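Local atomic coordinates of tartrate dehydrogenase/decarboxylase (Pseudomonas putida, PDB entry 3FLK), a protein that oxidises tartrate with NAD(+) to 2-hydroxy-3-oxosuccinate, converts meso-tartrate to D-glycerate and oxidatively decarboxylates D-malate to pyruvate, using magnesium or manganese. Residues H186-K192 and S218-I224; R26-A31 and A354-L360. The protein carries 1 engineered substitution. All coordinates share one frame; numbering follows the deposited sequence.

Contact 1 of 2, residues H186-K192 and S218-I224; sequences HVTSATK and SWDKQHI. With OXL (oxalate ion), chain O; NAI (1,4-dihydronicotinamide adenine dinucleotide), chain N.
The carbonyl oxygen Ser218 O is gripped twice by the neighbouring strand. The amide Val187 N reaches it at 2.9 Å nearly in line with the C=O bond, whereas the ring nitrogen His186 ND1 arrives at 3.2 Å from above the carbonyl plane, 72° out of it. Next to ND1 on the same ring, CE1 faces the carboxylate of Asp220 edge-on, ring and carboxylate planes only 24° apart, and a water bridges His186 NE2 and Asp220 OD1. Asp220 OD2 takes the hydroxyl of Thr188 on its syn lone pair (OG1 to OD2, 2.9 Å); with chi1 at 73°, the carboxylate stands between its own backbone N and carbonyl, swung toward both partners.

Beneath these side chains runs a parallel ladder, with Ser189 N to Asp220 O at 2.8 Å and strand axes 4.7 Å apart. This is the beta-alpha-beta unit of strand 186-191, helix 199-211 and strand 218-223 at one end of the mixed sheet; strand 240-243 pairs with the other side of 186-191. Helix 199-211 packs here: Trp203 bonds to Ser189 OG, and Asp204 to Lys221 NZ and Thr191 OG1.

At the C-terminal ends the ladder opens onto ligands. Thr191 turns its methyl CG2 to Gln222 O at 3.4 Å. Lys192 crosses His223 and Ile224 at about a right angle, laying CD on both, and its bent chain delivers NZ to oxalate O4 at 3.2 Å; the ammonium is also salt-bridged to Asp249 of the second subunit. The imidazole of His223 presents its CD2 edge, in plane, to the NADH phosphate oxygen O2N at 3.3 Å, while its NE2 is bound by Asp86 of the second subunit.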
loop_
_atom_site.group_PDB
_atom_site.type_symbol
_atom_site.label_atom_id
_atom_site.label_comp_id
_atom_site.label_asym_id
_atom_site.label_seq_id
_atom_site.Cartn_x
_atom_site.Cartn_y
_atom_site.Cartn_z
ATOM N N HIS A 186 16.512 6.603 -13.652
ATOM C CA HIS A 186 15.763 5.375 -13.405
ATOM C C HIS A 186 14.331 5.664 -12.952
ATOM O O HIS A 186 14.112 6.446 -12.022
ATOM C CB HIS A 186 16.511 4.505 -12.386
ATOM C CG HIS A 186 15.739 3.314 -11.908
ATOM N ND1 HIS A 186 15.150 2.413 -12.769
ATOM C CD2 HIS A 186 15.478 2.865 -10.658
ATOM C CE1 HIS A 186 14.550 1.467 -12.070
ATOM N NE2 HIS A 186 14.733 1.719 -10.786
ATOM N N VAL A 187 13.367 5.037 -13.628
ATOM C CA VAL A 187 11.945 5.173 -13.298
ATOM C C VAL A 187 11.361 3.822 -12.896
ATOM O O VAL A 187 11.503 2.837 -13.624
ATOM C CB VAL A 187 11.117 5.747 -14.488
ATOM C CG1 VAL A 187 9.615 5.664 -14.212
ATOM C CG2 VAL A 187 11.503 7.175 -14.782
ATOM N N THR A 188 10.709 3.786 -11.734
ATOM C CA THR A 188 9.900 2.636 -11.338
ATOM C C THR A 188 8.427 3.008 -11.469
ATOM O O THR A 188 7.988 4.030 -10.942
ATOM C CB THR A 188 10.205 2.177 -9.890
ATOM O OG1 THR A 188 11.589 1.833 -9.783
ATOM C CG2 THR A 188 9.362 0.961 -9.507
ATOM N N SER A 189 7.680 2.183 -12.196
ATOM C CA SER A 189 6.251 2.388 -12.374
ATOM C C SER A 189 5.473 1.469 -11.436
ATOM O O SER A 189 5.657 0.252 -11.463
ATOM C CB SER A 189 5.856 2.114 -13.830
ATOM O OG SER A 189 4.496 2.453 -14.054
ATOM N N ALA A 190 4.620 2.058 -10.600
ATOM C CA ALA A 190 3.731 1.276 -9.743
ATOM C C ALA A 190 2.558 0.756 -10.566
ATOM O O ALA A 190 1.893 1.522 -11.265
ATOM C CB ALA A 190 3.232 2.112 -8.567
ATOM N N THR A 191 2.311 -0.547 -10.479
ATOM C CA THR A 191 1.221 -1.166 -11.230
ATOM C C THR A 191 0.469 -2.236 -10.424
ATOM O O THR A 191 0.843 -2.553 -9.298
ATOM C CB THR A 191 1.727 -1.727 -12.602
ATOM O OG1 THR A 191 0.607 -2.095 -13.420
ATOM C CG2 THR A 191 2.637 -2.930 -12.418
ATOM N N LYS A 192 -0.614 -2.754 -10.999
ATOM C CA LYS A 192 -1.293 -3.949 -10.489
ATOM C C LYS A 192 -2.064 -4.584 -11.638
ATOM O O LYS A 192 -3.284 -4.762 -11.576
ATOM C CB LYS A 192 -2.209 -3.632 -9.296
ATOM C CG LYS A 192 -2.406 -4.815 -8.334
ATOM C CD LYS A 192 -1.067 -5.478 -7.998
ATOM C CE LYS A 192 -1.158 -6.451 -6.838
ATOM N NZ LYS A 192 -1.748 -7.766 -7.215
ATOM N N SER A 218 16.619 4.048 -17.549
ATOM C CA SER A 218 16.318 2.678 -17.161
ATOM C C SER A 218 14.932 2.657 -16.508
ATOM O O SER A 218 14.606 3.538 -15.712
ATOM C CB SER A 218 17.384 2.191 -16.175
ATOM O OG SER A 218 17.072 0.916 -15.644
ATOM N N TRP A 219 14.109 1.670 -16.852
ATOM C CA TRP A 219 12.766 1.596 -16.273
ATOM C C TRP A 219 12.313 0.180 -15.929
ATOM O O TRP A 219 12.648 -0.782 -16.624
ATOM C CB TRP A 219 11.733 2.313 -17.159
ATOM C CG TRP A 219 11.163 1.474 -18.272
ATOM C CD1 TRP A 219 11.746 1.210 -19.480
ATOM C CD2 TRP A 219 9.895 0.797 -18.280
ATOM N NE1 TRP A 219 10.923 0.406 -20.237
ATOM C CE2 TRP A 219 9.781 0.139 -19.526
ATOM C CE3 TRP A 219 8.849 0.680 -17.354
ATOM C CZ2 TRP A 219 8.663 -0.627 -19.872
ATOM C CZ3 TRP A 219 7.734 -0.083 -17.699
ATOM C CH2 TRP A 219 7.652 -0.727 -18.948
ATOM N N ASP A 220 11.554 0.066 -14.843
ATOM C CA ASP A 220 10.935 -1.200 -14.461
ATOM C C ASP A 220 9.524 -0.972 -13.921
ATOM O O ASP A 220 9.183 0.132 -13.483
ATOM C CB ASP A 220 11.805 -1.956 -13.444
ATOM C CG ASP A 220 11.784 -1.330 -12.055
ATOM O OD1 ASP A 220 11.584 -2.076 -11.073
ATOM O OD2 ASP A 220 11.968 -0.103 -11.934
ATOM N N LYS A 221 8.700 -2.012 -13.980
ATOM C CA LYS A 221 7.376 -1.963 -13.376
ATOM C C LYS A 221 7.271 -3.000 -12.267
ATOM O O LYS A 221 7.851 -4.088 -12.351
ATOM C CB LYS A 221 6.264 -2.127 -14.423
ATOM C CG LYS A 221 6.208 -3.484 -15.099
ATOM C CD LYS A 221 5.114 -3.527 -16.153
ATOM C CE LYS A 221 4.877 -4.948 -16.621
ATOM N NZ LYS A 221 3.806 -5.014 -17.648
ATOM N N GLN A 222 6.553 -2.639 -11.210
ATOM C CA GLN A 222 6.393 -3.511 -10.062
ATOM C C GLN A 222 4.951 -3.461 -9.597
ATOM O O GLN A 222 4.363 -2.377 -9.495
ATOM C CB GLN A 222 7.338 -3.094 -8.927
ATOM C CG GLN A 222 8.823 -3.260 -9.251
ATOM C CD GLN A 222 9.744 -2.919 -8.092
ATOM O OE1 GLN A 222 10.870 -2.463 -8.299
ATOM N NE2 GLN A 222 9.276 -3.143 -6.868
ATOM N N HIS A 223 4.377 -4.633 -9.341
ATOM C CA HIS A 223 3.055 -4.707 -8.741
ATOM C C HIS A 223 3.110 -4.018 -7.379
ATOM O O HIS A 223 4.113 -4.116 -6.671
ATOM C CB HIS A 223 2.585 -6.157 -8.603
ATOM C CG HIS A 223 2.314 -6.836 -9.913
ATOM N ND1 HIS A 223 1.443 -6.328 -10.853
ATOM C CD2 HIS A 223 2.785 -7.996 -10.428
ATOM C CE1 HIS A 223 1.398 -7.139 -11.895
ATOM N NE2 HIS A 223 2.201 -8.161 -11.661
ATOM N N ILE A 224 2.034 -3.320 -7.031
ATOM C CA ILE A 224 2.005 -2.472 -5.837
ATOM C C ILE A 224 2.328 -3.229 -4.543
ATOM O O ILE A 224 3.000 -2.686 -3.668
ATOM C CB ILE A 224 0.678 -1.645 -5.731
ATOM C CG1 ILE A 224 0.747 -0.611 -4.593
ATOM C CG2 ILE A 224 -0.551 -2.553 -5.589
ATOM C CD1 ILE A 224 1.738 0.529 -4.828
HETATM C C1 OXL O . -2.450 -11.787 -4.454
HETATM C C2 OXL O . -2.029 -11.093 -5.677
HETATM O O1 OXL O . -1.688 -11.755 -3.456
HETATM O O2 OXL O . -2.708 -11.207 -6.725
HETATM O O3 OXL O . -3.547 -12.387 -4.429
HETATM O O4 OXL O . -0.990 -10.392 -5.635
HETATM P PA NAI N . 6.438 -12.504 -6.759
HETATM O O1A NAI N . 5.812 -12.811 -5.453
HETATM O O2A NAI N . 6.385 -13.675 -7.662
HETATM O O5B NAI N . 7.972 -12.073 -6.547
HETATM C C5B NAI N . 8.335 -10.839 -5.970
HETATM C C4B NAI N . 9.769 -10.891 -5.446
HETATM O O4B NAI N . 9.857 -11.725 -4.306
HETATM C C3B NAI N . 10.734 -11.449 -6.480
HETATM O O3B NAI N . 11.919 -10.689 -6.439
HETATM C C2B NAI N . 10.986 -12.873 -6.028
HETATM O O2B NAI N . 12.286 -13.325 -6.334
HETATM C C1B NAI N . 10.726 -12.821 -4.529
HETATM N N9A NAI N . 10.099 -14.071 -4.072
HETATM C C8A NAI N . 8.802 -14.468 -4.282
HETATM N N7A NAI N . 8.622 -15.673 -3.698
HETATM C C5A NAI N . 9.777 -16.049 -3.118
HETATM C C6A NAI N . 10.135 -17.182 -2.397
HETATM N N6A NAI N . 9.232 -18.120 -2.122
HETATM N N1A NAI N . 11.424 -17.292 -1.912
HETATM C C2A NAI N . 12.350 -16.291 -2.145
HETATM N N3A NAI N . 11.985 -15.169 -2.866
HETATM C C4A NAI N . 10.718 -15.050 -3.342
HETATM O O3 NAI N . 5.654 -11.229 -7.347
HETATM P PN NAI N . 5.903 -10.501 -8.759
HETATM O O1N NAI N . 7.332 -10.607 -9.132
HETATM O O2N NAI N . 5.274 -9.169 -8.637
HETATM O O5D NAI N . 4.999 -11.364 -9.771
HETATM C C5D NAI N . 5.534 -12.394 -10.576
HETATM C C4D NAI N . 4.396 -13.172 -11.230
HETATM O O4D NAI N . 3.628 -13.846 -10.248
HETATM C C3D NAI N . 3.435 -12.270 -11.988
HETATM O O3D NAI N . 3.092 -12.911 -13.194
HETATM C C2D NAI N . 2.223 -12.170 -11.079
HETATM O O2D NAI N . 1.038 -11.961 -11.810
HETATM C C1D NAI N . 2.253 -13.515 -10.367
HETATM N N1N NAI N . 1.630 -13.546 -9.026
HETATM C C2N NAI N . 0.802 -14.595 -8.725
HETATM C C3N NAI N . 0.199 -14.690 -7.472
HETATM C C7N NAI N . -0.520 -15.953 -7.096
HETATM O O7N NAI N . -0.318 -17.111 -7.873
HETATM N N7N NAI N . -1.332 -15.960 -6.036
HETATM C C4N NAI N . 0.454 -13.706 -6.515
HETATM C C5N NAI N . 1.304 -12.642 -6.825
HETATM C C6N NAI N . 1.893 -12.574 -8.087
HETATM O O HOH W 1 13.821 -0.827 -9.024
#

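Contact 2 of 2, residues R26-A31 and A354-L360; sequences RVLEAA and AAISDTL
Val27 sets CG1 against Leu360 CD1 at 3.9 Å and both of its methyls against Ile356 CG2, the apolar heart of this helix pair. The leucine's second branch, CD2, reaches over to the backbone of the other helix, 3.9 Å from Ala31 CA. Met326 of helix 317-336 covers both Val27 and Leu360.

A methyl meets a hydroxyl in van der Waals contact where the small Ala30 turns its CB to Ser357 OG at 3.4 Å.

The remaining contact is made by a flat charged group. Arg26 holds CG anti to its N (chi1 -175°) and runs extended to NE, carrying the guanidinium across to Ala354, whose CB lies over one face, 3.5 Å from NH2. The charge itself is met by Glu23 through NH1. With an alanine here, the methyl of Ala354 would probably lose its flat cover and Glu23 its charged mate.

No hydrogen bond joins the two segments. Their axes run 9.0 Å apart and almost parallel, at 8°. Helix 17-35 and the C-terminal helix 349-361 thus pack side by side, consistent with the family fold, in which one domain is built from both the N- and C-terminal parts of the chain.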
loop_
_atom_site.group_PDB
_atom_site.type_symbol
_atom_site.label_atom_id
_atom_site.label_comp_id
_atom_site.label_asym_id
_atom_site.label_seq_id
_atom_site.Cartn_x
_atom_site.Cartn_y
_atom_site.Cartn_z
ATOM N N ARG A 26 6.994 31.574 9.179
ATOM C CA ARG A 26 8.123 32.086 9.960
ATOM C C ARG A 26 9.454 31.878 9.229
ATOM O O ARG A 26 10.222 32.825 9.050
ATOM C CB ARG A 26 8.156 31.409 11.332
ATOM C CG ARG A 26 9.202 31.938 12.304
ATOM C CD ARG A 26 9.200 31.084 13.563
ATOM N NE ARG A 26 9.776 31.774 14.715
ATOM C CZ ARG A 26 9.567 31.415 15.978
ATOM N NH1 ARG A 26 8.790 30.374 16.260
ATOM N NH2 ARG A 26 10.135 32.099 16.962
ATOM N N VAL A 27 9.711 30.641 8.807
ATOM C CA VAL A 27 10.957 30.291 8.118
ATOM C C VAL A 27 11.047 30.942 6.732
ATOM O O VAL A 27 12.129 31.367 6.310
ATOM C CB VAL A 27 11.148 28.753 8.014
ATOM C CG1 VAL A 27 12.463 28.410 7.313
ATOM C CG2 VAL A 27 11.105 28.109 9.397
ATOM N N LEU A 28 9.913 31.016 6.034
ATOM C CA LEU A 28 9.847 31.680 4.727
ATOM C C LEU A 28 10.161 33.173 4.827
ATOM O O LEU A 28 10.859 33.722 3.972
ATOM C CB LEU A 28 8.478 31.481 4.072
ATOM C CG LEU A 28 8.133 30.110 3.479
ATOM C CD1 LEU A 28 6.663 30.064 3.106
ATOM C CD2 LEU A 28 8.993 29.793 2.269
ATOM N N GLU A 29 9.640 33.819 5.870
ATOM C CA GLU A 29 9.905 35.240 6.113
ATOM C C GLU A 29 11.373 35.489 6.468
ATOM O O GLU A 29 11.943 36.505 6.078
ATOM C CB GLU A 29 8.965 35.799 7.189
ATOM C CG GLU A 29 7.541 36.058 6.682
ATOM C CD GLU A 29 6.550 36.432 7.781
ATOM O OE1 GLU A 29 6.767 36.065 8.959
ATOM O OE2 GLU A 29 5.536 37.087 7.461
ATOM N N ALA A 30 11.981 34.551 7.193
ATOM C CA ALA A 30 13.413 34.601 7.490
ATOM C C ALA A 30 14.248 34.399 6.224
ATOM O O ALA A 30 15.277 35.052 6.041
ATOM C CB ALA A 30 13.778 33.567 8.544
ATOM N N ALA A 31 13.794 33.496 5.356
ATOM C CA ALA A 31 14.435 33.265 4.063
ATOM C C ALA A 31 14.293 34.480 3.147
ATOM O O ALA A 31 15.229 34.829 2.427
ATOM C CB ALA A 31 13.864 32.020 3.394
ATOM N N ALA A 354 11.300 27.891 15.436
ATOM C CA ALA A 354 12.271 28.887 15.893
ATOM C C ALA A 354 13.719 28.460 15.650
ATOM O O ALA A 354 14.548 29.275 15.240
ATOM C CB ALA A 354 12.051 29.200 17.371
ATOM N N ALA A 355 14.015 27.186 15.906
ATOM C CA ALA A 355 15.360 26.638 15.716
ATOM C C ALA A 355 15.800 26.638 14.247
ATOM O O ALA A 355 16.953 26.947 13.942
ATOM C CB ALA A 355 15.450 25.231 16.302
ATOM N N ILE A 356 14.882 26.295 13.347
ATOM C CA ILE A 356 15.173 26.297 11.910
ATOM C C ILE A 356 15.344 27.731 11.403
ATOM O O ILE A 356 16.279 28.022 10.654
ATOM C CB ILE A 356 14.090 25.533 11.096
ATOM C CG1 ILE A 356 14.089 24.049 11.485
ATOM C CG2 ILE A 356 14.330 25.687 9.589
ATOM C CD1 ILE A 356 12.859 23.269 11.037
ATOM N N SER A 357 14.450 28.617 11.835
ATOM C CA SER A 357 14.507 30.033 11.481
ATOM C C SER A 357 15.821 30.685 11.935
ATOM O O SER A 357 16.458 31.409 11.164
ATOM C CB SER A 357 13.304 30.774 12.073
ATOM O OG SER A 357 13.188 32.074 11.524
ATOM N N ASP A 358 16.224 30.411 13.177
ATOM C CA ASP A 358 17.474 30.947 13.722
ATOM C C ASP A 358 18.709 30.392 13.017
ATOM O O ASP A 358 19.640 31.141 12.711
ATOM C CB ASP A 358 17.581 30.682 15.225
ATOM C CG ASP A 358 18.841 31.280 15.834
ATOM O OD1 ASP A 358 19.119 32.474 15.581
ATOM O OD2 ASP A 358 19.556 30.554 16.558
ATOM N N THR A 359 18.717 29.083 12.778
ATOM C CA THR A 359 19.807 28.420 12.062
ATOM C C THR A 359 19.971 29.013 10.660
ATOM O O THR A 359 21.093 29.273 10.217
ATOM C CB THR A 359 19.578 26.891 11.983
ATOM O OG1 THR A 359 19.482 26.357 13.309
ATOM C CG2 THR A 359 20.714 26.193 11.250
ATOM N N LEU A 360 18.850 29.239 9.979
ATOM C CA LEU A 360 18.851 29.819 8.638
ATOM C C LEU A 360 19.473 31.218 8.631
ATOM O O LEU A 360 20.307 31.527 7.777
ATOM C CB LEU A 360 17.429 29.856 8.068
ATOM C CG LEU A 360 17.230 30.241 6.598
ATOM C CD1 LEU A 360 16.026 29.518 6.040
ATOM C CD2 LEU A 360 17.068 31.744 6.430
#

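Contacts 1 and 2 sit in different parts of one chain: contact 1 at the ligand site, contact 2 a packing of two helices. Their centres are 38 Å apart on opposite sides of the chain's centre, and even their nearest atoms are about 28 Å from each other. In sequence, the strand pair of contact 1 falls between the two helices of contact 2, which meet across more than 320 residues. Contact 1 serves an active site shared across the dimer: the Lys192 side chain is about 5 Å from a bound magnesium ion, and the arginines holding the oxalate belong to the second subunit. Contact 2 lies away from the annotated sites, the Ile356 side chain being about 12 Å from a bound NADH.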